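Local coordinates for peptide ABC transporter, peptide-binding protein (Thermus thermophilus, PDB 2D5W), which binds oligopeptides, here a pentapeptide, and probably serves as the extracytoplasmic solute-binding component of a peptide ABC transporter, at residues A182-N186 / K494-Y498; E237-Y243 / R587-K592; R557-Y563 / E581-E585. All blocks are in the same frame, centred on the assembly; numbering follows the deposited sequence.

From the N terminus, residues 182-186 at the start of helix 182-194 come first, followed by the loop 237-243 between strands 223-228 and 246-251. Contact 1 closes when the loop 494-498 returns to the helix, so it crosses contact 2, whose second half, 587-592, comes later still. Contact 3 pairs 557-563 with 581-585, a short closure lying wholly within the long span of contact 2. Contacts 2 and 3 are neighbours, centres about 9 Å apart, joined by Asn562 of contact 3, whose side chain bonds to Val590 O and Lys592 N. Together they tie the C-terminal region to the five-stranded sheet. Contact 1 lies beyond the chain's centre, about 49 Å from contact 2 between centres.

Contact 1 (A182-N186 / K494-Y498); sequences AEKLN and KENNY
Tyr498 turns its ring across the side chain of Asn186 at about a right angle, with amide and ring planes 51° apart. The nearest atoms are Asn186 ND2 and Tyr498 CD1, 3.8 Å from each other, and the amide lies obliquely to the ring. With CG anti to its own backbone N (chi1 178°), Asn186 projects its amide from the side of the helix toward this tyrosine. The carbonyl O of Ala182 sits at the ring edge, close to its plane, while Lys494 CA covers one face toward the rim. Arg454 adds a cation-pi contact to the same ring and a weak hydrogen bond to Asn186 OD1.

On the outer side Glu183 and Lys494 pass each other at a slant. The lysine chain runs extended as far as CD, which lies 3.0 Å from Glu183 OE2; the bend at chi3 (59°) then directs CE and NZ, and NZ stays 3.8 Å from that oxygen in a long salt bridge. The other carboxylate oxygen, OE1, faces Lys184 NZ in a weak bond, giving a small network of three charges. Between the two regions, Ala182 CB packs against Lys494, 3.5 Å from its carbonyl O and next to its CG.

Two waters join the segments. One donates to Ala182 O at 2.7 Å and accepts from Asn497 ND2; the other accepts from Asn186 ND2 and donates to Asn497 O at 2.8 Å. Asn497 ND2 also binds Pro178 O just ahead of the helix, and Ala182 O additionally takes the helical N-H of Asn186.

The join between the helix start and the loop preceding helix 509-518 is therefore made mainly by water-bridged backbone and amide groups and by packing round an aromatic ring. Its charge pair is long and near the surface, and probably contributes mainly through diffuse electrostatics.

Contact 2 (E237-Y243 / R587-K592); sequences EGGESKY and RGAVKK
Tyr243 sets its ring obliquely against Ala589 and the N-H of Val590, and its atoms can be followed outward. Tyr243 CB points away from 587-592, but CG, anti to the carbonyl carbon (chi1 -62°), swings the ring back. CD1 and then CE1 come against the methyl of Ala589, CE1 lying 3.6 Å from Ala589 CB. Ala589 CA makes an off-centre CH-pi contact with the ring, 4.1 Å from the Tyr243 centroid. CZ passes close to Val590 N, and at the tip OH has three polar partners. It donates to Glu237 O at 2.6 Å, in the carbonyl plane and on a lone pair; it accepts the N-H of Val590 in a nearly straight bond (Val590 N to Tyr243 OH 3.0 Å, 173°); and it accepts from a water that also donates to Val590 O.

Beyond the ring, Lys592 crosses Glu237 at about a right angle and puts NZ 2.8 Å from Glu237 OE2, a salt bridge whose hydrogen-bond geometry is weak. A second water links Lys592 NZ with Glu237 N. Lys242 lies alongside the opposing backbone, its CG 3.4 Å from Arg587 O, before NZ curls back to Gly238 O.

Donating within its own loop, the phenol is fixed to accept the Val590 N-H across the contact, joining the loop between strands 223-228 and 246-251 to the C-terminal loop after strand 583-584; the exposed Glu237-Lys592 ion pair is probably screened in part by solvent.

Contact 3 (R557-Y563 / E581-E585); sequences RKGLVNY and EIGWE
Strands 560-561 and 583-584 form a small two-stranded antiparallel sheet, with Val561 and Gly583 as the hydrogen-bonded pair and Leu560 and Trp584 as the non-hydrogen-bonded pair, entered through a type II beta turn from Arg557 to Leu560. Val561 N reaches Gly583 O at 2.8 Å, and Gly583 N returns the bond to Val561 O at a longer 3.3 Å. Past the sheet, Glu585 N bonds to the carbonyl O of Gly559, the third residue of the turn, at 2.9 Å.

On the face bearing Leu560 and Trp584, Leu560 places its CD1 methyl over the centre of the indole six-membered ring, 3.9 Å from the centroid, a CH-pi contact nearly along the ring normal. With CG anti to the backbone N (chi1 -175°), Leu560 carries CD1 over the indole, and its CB touches Trp584 CZ3. The far rim of the indole meets Arg557: Trp584 CH2 is 3.6 Å from Arg557 CD and also lies at the edge of the guanidinium, whose plane is turned 37° from the ring. This guanidinium is held by Asp268 and Gly265, and the indole NE1 by Ser7 O.

Ile582 extends the apolar strip, its CG2 against Leu560 CD1 and its CD1 against Tyr563 CD1. Leu8 of strand 7-12 covers both Leu560 and Ile582, so the two-stranded sheet is packed on the edge region of the five-stranded sheet, where Tyr563 and Leu560 also touch Ala269.

At the other end, Asn562, with positive backbone phi, closes the pairing through its side chain. Its OD1 takes the N-H groups of Lys592 and Trp593, ND2 also serves Val590 O, and the remaining N-H of ND2 lies almost in line with Glu581 O, 2.8 Å away from Asn562 ND2.

Contact 1 (A182-N186 / K494-Y498)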
# COMPACT_ATOMS: atom_id res chain seq x y z
N ALA A 182 6.54 19.82 16.84
CA ALA A 182 6.19 18.76 15.90
C ALA A 182 7.34 17.81 15.57
O ALA A 182 7.16 16.59 15.58
CB ALA A 182 5.63 19.36 14.62
N GLU A 183 8.51 18.36 15.29
CA GLU A 183 9.67 17.53 14.95
C GLU A 183 10.04 16.57 16.07
O GLU A 183 10.24 15.37 15.84
CB GLU A 183 10.86 18.43 14.61
CG GLU A 183 10.67 19.26 13.35
CD GLU A 183 11.11 20.71 13.55
OE1 GLU A 183 12.23 20.93 14.05
OE2 GLU A 183 10.33 21.62 13.19
N LYS A 184 10.14 17.10 17.29
CA LYS A 184 10.49 16.29 18.44
C LYS A 184 9.42 15.25 18.76
O LYS A 184 9.73 14.12 19.13
CB LYS A 184 10.73 17.19 19.66
CG LYS A 184 12.06 17.94 19.61
CD LYS A 184 12.21 18.75 18.33
CE LYS A 184 13.61 19.31 18.18
NZ LYS A 184 13.79 20.00 16.87
N LEU A 185 8.16 15.64 18.60
CA LEU A 185 7.05 14.73 18.87
C LEU A 185 7.06 13.58 17.88
O LEU A 185 6.83 12.42 18.25
CB LEU A 185 5.72 15.49 18.79
CG LEU A 185 4.47 14.70 19.18
CD1 LEU A 185 4.59 14.15 20.59
CD2 LEU A 185 3.27 15.62 19.07
N ASN A 186 7.32 13.89 16.61
CA ASN A 186 7.37 12.86 15.58
C ASN A 186 8.50 11.88 15.90
O ASN A 186 8.32 10.66 15.79
CB ASN A 186 7.60 13.51 14.21
CG ASN A 186 7.72 12.49 13.09
OD1 ASN A 186 8.81 12.22 12.59
ND2 ASN A 186 6.59 11.92 12.69
N LYS A 494 4.89 19.29 8.58
CA LYS A 494 5.17 19.53 9.99
C LYS A 494 3.91 20.07 10.67
O LYS A 494 3.63 19.75 11.82
CB LYS A 494 6.32 20.53 10.12
CG LYS A 494 6.68 20.91 11.54
CD LYS A 494 7.85 21.89 11.57
CE LYS A 494 7.53 23.15 10.78
NZ LYS A 494 8.69 24.10 10.76
N GLU A 495 3.15 20.88 9.93
CA GLU A 495 1.94 21.49 10.47
C GLU A 495 0.82 20.53 10.87
O GLU A 495 0.01 20.87 11.73
CB GLU A 495 1.39 22.53 9.48
CG GLU A 495 2.24 23.78 9.32
CD GLU A 495 3.60 23.50 8.70
OE1 GLU A 495 3.65 22.82 7.66
OE2 GLU A 495 4.62 23.97 9.26
N ASN A 496 0.75 19.36 10.24
CA ASN A 496 -0.29 18.41 10.62
C ASN A 496 0.33 17.14 11.22
O ASN A 496 -0.28 16.07 11.23
CB ASN A 496 -1.20 18.07 9.43
CG ASN A 496 -0.63 17.00 8.53
OD1 ASN A 496 0.59 16.84 8.43
ND2 ASN A 496 -1.51 16.27 7.86
N ASN A 497 1.55 17.29 11.73
CA ASN A 497 2.27 16.18 12.35
C ASN A 497 2.55 15.02 11.41
O ASN A 497 2.55 13.86 11.81
CB ASN A 497 1.50 15.71 13.59
CG ASN A 497 1.25 16.84 14.57
OD1 ASN A 497 0.12 17.32 14.71
ND2 ASN A 497 2.30 17.30 15.23
N TYR A 498 2.79 15.37 10.15
CA TYR A 498 3.13 14.40 9.11
C TYR A 498 2.11 13.30 8.90
O TYR A 498 2.47 12.13 8.70
CB TYR A 498 4.51 13.80 9.40
CG TYR A 498 5.57 14.84 9.66
CD1 TYR A 498 5.91 15.22 10.96
CD2 TYR A 498 6.23 15.46 8.60
CE1 TYR A 498 6.89 16.19 11.19
CE2 TYR A 498 7.21 16.43 8.83
CZ TYR A 498 7.53 16.79 10.12
OH TYR A 498 8.49 17.75 10.35
O HOH W 1 4.68 15.83 14.78
O HOH W 2 4.18 13.18 13.99

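Contact 2 (E237-Y243 / R587-K592)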
# COMPACT_ATOMS: atom_id res chain seq x y z
N GLU A 237 -7.80 -28.09 7.50
CA GLU A 237 -8.38 -29.42 7.37
C GLU A 237 -7.31 -30.51 7.33
O GLU A 237 -6.38 -30.46 6.52
CB GLU A 237 -9.25 -29.50 6.12
CG GLU A 237 -9.80 -30.89 5.83
CD GLU A 237 -10.93 -30.87 4.82
OE1 GLU A 237 -11.17 -31.93 4.19
OE2 GLU A 237 -11.57 -29.82 4.65
N GLY A 238 -7.45 -31.49 8.21
CA GLY A 238 -6.50 -32.59 8.27
C GLY A 238 -5.44 -32.38 9.34
O GLY A 238 -4.69 -33.30 9.65
N GLY A 239 -5.38 -31.18 9.90
CA GLY A 239 -4.40 -30.90 10.93
C GLY A 239 -3.25 -30.06 10.40
O GLY A 239 -2.81 -30.23 9.27
N GLU A 240 -2.75 -29.16 11.24
CA GLU A 240 -1.66 -28.27 10.85
C GLU A 240 -0.36 -28.98 10.45
O GLU A 240 0.45 -28.42 9.72
CB GLU A 240 -1.37 -27.27 11.98
CG GLU A 240 -0.91 -27.88 13.30
CD GLU A 240 -2.04 -28.50 14.10
OE1 GLU A 240 -2.60 -29.52 13.65
OE2 GLU A 240 -2.36 -27.97 15.18
N SER A 241 -0.17 -30.21 10.91
CA SER A 241 1.05 -30.95 10.59
C SER A 241 1.20 -31.24 9.10
O SER A 241 2.30 -31.49 8.61
CB SER A 241 1.10 -32.26 11.38
OG SER A 241 0.05 -33.13 11.00
N LYS A 242 0.08 -31.21 8.37
CA LYS A 242 0.09 -31.49 6.94
C LYS A 242 0.40 -30.26 6.10
O LYS A 242 0.49 -30.34 4.88
CB LYS A 242 -1.26 -32.06 6.51
CG LYS A 242 -1.58 -33.43 7.10
CD LYS A 242 -2.95 -33.91 6.65
CE LYS A 242 -3.19 -35.35 7.08
NZ LYS A 242 -3.10 -35.51 8.56
N TYR A 243 0.57 -29.12 6.77
CA TYR A 243 0.83 -27.86 6.09
C TYR A 243 2.24 -27.35 6.39
O TYR A 243 2.91 -27.88 7.27
CB TYR A 243 -0.27 -26.88 6.48
CG TYR A 243 -1.64 -27.38 6.04
CD1 TYR A 243 -2.22 -26.92 4.86
CD2 TYR A 243 -2.31 -28.36 6.77
CE1 TYR A 243 -3.44 -27.43 4.41
CE2 TYR A 243 -3.53 -28.88 6.32
CZ TYR A 243 -4.08 -28.41 5.14
OH TYR A 243 -5.28 -28.92 4.68
N ARG A 587 1.88 -33.89 1.19
CA ARG A 587 1.97 -33.92 2.65
C ARG A 587 0.56 -34.10 3.22
O ARG A 587 0.38 -34.27 4.42
CB ARG A 587 2.56 -32.61 3.19
CG ARG A 587 4.08 -32.56 3.17
CD ARG A 587 4.65 -33.22 4.41
NE ARG A 587 6.11 -33.21 4.41
CZ ARG A 587 6.86 -33.59 5.44
NH1 ARG A 587 8.18 -33.55 5.35
NH2 ARG A 587 6.29 -34.01 6.56
N GLY A 588 -0.43 -34.05 2.34
CA GLY A 588 -1.80 -34.20 2.77
C GLY A 588 -2.59 -32.91 2.79
O GLY A 588 -3.77 -32.90 3.13
N ALA A 589 -1.94 -31.80 2.42
CA ALA A 589 -2.63 -30.51 2.40
C ALA A 589 -3.84 -30.60 1.48
O ALA A 589 -3.74 -31.09 0.35
CB ALA A 589 -1.68 -29.42 1.93
N VAL A 590 -4.99 -30.13 1.96
CA VAL A 590 -6.23 -30.19 1.20
C VAL A 590 -6.51 -28.91 0.41
O VAL A 590 -6.66 -27.83 0.99
CB VAL A 590 -7.42 -30.48 2.14
CG1 VAL A 590 -8.71 -30.55 1.34
CG2 VAL A 590 -7.19 -31.79 2.88
N LYS A 591 -6.59 -29.04 -0.91
CA LYS A 591 -6.86 -27.90 -1.77
C LYS A 591 -8.26 -27.36 -1.49
O LYS A 591 -9.24 -28.11 -1.51
CB LYS A 591 -6.74 -28.31 -3.24
CG LYS A 591 -6.85 -27.16 -4.21
CD LYS A 591 -6.72 -27.62 -5.65
CE LYS A 591 -6.78 -26.45 -6.61
NZ LYS A 591 -6.72 -26.90 -8.03
N LYS A 592 -8.35 -26.06 -1.23
CA LYS A 592 -9.63 -25.41 -0.94
C LYS A 592 -9.91 -24.24 -1.88
O LYS A 592 -11.05 -23.78 -2.00
CB LYS A 592 -9.64 -24.89 0.50
CG LYS A 592 -9.62 -25.98 1.56
CD LYS A 592 -10.90 -26.80 1.51
CE LYS A 592 -10.90 -27.85 2.61
NZ LYS A 592 -10.79 -27.24 3.96
O HOH W 3 -8.42 -25.92 5.54
O HOH W 4 3.56 -33.54 7.36
O HOH W 5 -6.91 -27.00 3.67

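Contact 3 (R557-Y563 / E581-E585)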
# COMPACT_ATOMS: atom_id res chain seq x y z
N ARG A 557 5.05 -23.26 -7.55
CA ARG A 557 5.51 -24.62 -7.77
C ARG A 557 4.34 -25.60 -7.76
O ARG A 557 3.44 -25.49 -6.93
CB ARG A 557 6.52 -25.05 -6.71
CG ARG A 557 7.24 -26.35 -7.06
CD ARG A 557 8.00 -26.93 -5.89
NE ARG A 557 8.97 -26.00 -5.31
CZ ARG A 557 10.12 -25.65 -5.88
NH1 ARG A 557 10.47 -26.14 -7.06
NH2 ARG A 557 10.92 -24.80 -5.25
N LYS A 558 4.37 -26.56 -8.68
CA LYS A 558 3.32 -27.55 -8.72
C LYS A 558 3.32 -28.32 -7.41
O LYS A 558 4.38 -28.61 -6.85
CB LYS A 558 3.52 -28.48 -9.92
CG LYS A 558 3.29 -27.75 -11.24
CD LYS A 558 3.48 -28.64 -12.45
CE LYS A 558 3.16 -27.87 -13.73
NZ LYS A 558 1.73 -27.48 -13.82
N GLY A 559 2.13 -28.60 -6.89
CA GLY A 559 2.03 -29.32 -5.64
C GLY A 559 1.67 -28.42 -4.46
O GLY A 559 1.16 -28.89 -3.45
N LEU A 560 1.93 -27.12 -4.59
CA LEU A 560 1.62 -26.17 -3.52
C LEU A 560 0.18 -25.71 -3.68
O LEU A 560 -0.18 -25.17 -4.71
CB LEU A 560 2.55 -24.95 -3.59
CG LEU A 560 2.38 -23.96 -2.43
CD1 LEU A 560 2.91 -24.58 -1.14
CD2 LEU A 560 3.13 -22.67 -2.73
N VAL A 561 -0.64 -25.94 -2.66
CA VAL A 561 -2.03 -25.52 -2.75
C VAL A 561 -2.42 -24.44 -1.76
O VAL A 561 -1.80 -24.27 -0.70
CB VAL A 561 -3.01 -26.71 -2.58
CG1 VAL A 561 -2.88 -27.66 -3.77
CG2 VAL A 561 -2.74 -27.44 -1.28
N ASN A 562 -3.46 -23.71 -2.15
CA ASN A 562 -4.05 -22.62 -1.39
C ASN A 562 -3.26 -21.32 -1.35
O ASN A 562 -3.62 -20.38 -0.64
CB ASN A 562 -4.42 -23.10 0.02
CG ASN A 562 -5.41 -24.26 -0.02
OD1 ASN A 562 -6.25 -24.33 -0.92
ND2 ASN A 562 -5.32 -25.16 0.95
N TYR A 563 -2.17 -21.26 -2.12
CA TYR A 563 -1.37 -20.04 -2.23
C TYR A 563 -2.06 -19.35 -3.40
O TYR A 563 -1.61 -19.44 -4.55
CB TYR A 563 0.08 -20.37 -2.59
CG TYR A 563 1.00 -19.17 -2.55
CD1 TYR A 563 1.64 -18.80 -1.36
CD2 TYR A 563 1.20 -18.37 -3.67
CE1 TYR A 563 2.45 -17.67 -1.30
CE2 TYR A 563 2.00 -17.24 -3.62
CZ TYR A 563 2.62 -16.89 -2.43
OH TYR A 563 3.41 -15.76 -2.38
N GLU A 581 -3.43 -22.50 5.86
CA GLU A 581 -3.83 -23.66 5.06
C GLU A 581 -3.00 -23.84 3.79
O GLU A 581 -3.39 -24.60 2.90
CB GLU A 581 -5.32 -23.59 4.72
CG GLU A 581 -5.80 -22.26 4.18
CD GLU A 581 -7.28 -22.25 3.85
OE1 GLU A 581 -8.07 -22.91 4.57
OE2 GLU A 581 -7.67 -21.56 2.89
N ILE A 582 -1.88 -23.14 3.70
CA ILE A 582 -1.01 -23.28 2.54
C ILE A 582 -0.11 -24.49 2.79
O ILE A 582 0.51 -24.61 3.85
CB ILE A 582 -0.16 -22.01 2.32
CG1 ILE A 582 -1.09 -20.83 1.99
CG2 ILE A 582 0.86 -22.24 1.21
CD1 ILE A 582 -0.41 -19.49 1.90
N GLY A 583 -0.05 -25.40 1.83
CA GLY A 583 0.77 -26.58 2.02
C GLY A 583 0.95 -27.42 0.77
O GLY A 583 0.42 -27.11 -0.29
N TRP A 584 1.70 -28.50 0.94
CA TRP A 584 2.00 -29.42 -0.15
C TRP A 584 1.01 -30.57 -0.18
O TRP A 584 0.78 -31.23 0.83
CB TRP A 584 3.42 -29.95 0.03
CG TRP A 584 4.46 -28.87 0.04
CD1 TRP A 584 5.09 -28.33 1.13
CD2 TRP A 584 4.94 -28.14 -1.10
NE1 TRP A 584 5.93 -27.31 0.74
CE2 TRP A 584 5.85 -27.18 -0.62
CE3 TRP A 584 4.68 -28.21 -2.47
CZ2 TRP A 584 6.51 -26.29 -1.48
CZ3 TRP A 584 5.34 -27.32 -3.32
CH2 TRP A 584 6.24 -26.38 -2.82
N GLU A 585 0.41 -30.81 -1.34
CA GLU A 585 -0.57 -31.89 -1.45
C GLU A 585 0.01 -33.25 -1.08
O GLU A 585 -0.69 -34.08 -0.50
CB GLU A 585 -1.15 -31.94 -2.87
CG GLU A 585 -1.85 -30.65 -3.27
CD GLU A 585 -2.66 -30.79 -4.55
OE1 GLU A 585 -3.88 -31.02 -4.45
OE2 GLU A 585 -2.07 -30.66 -5.64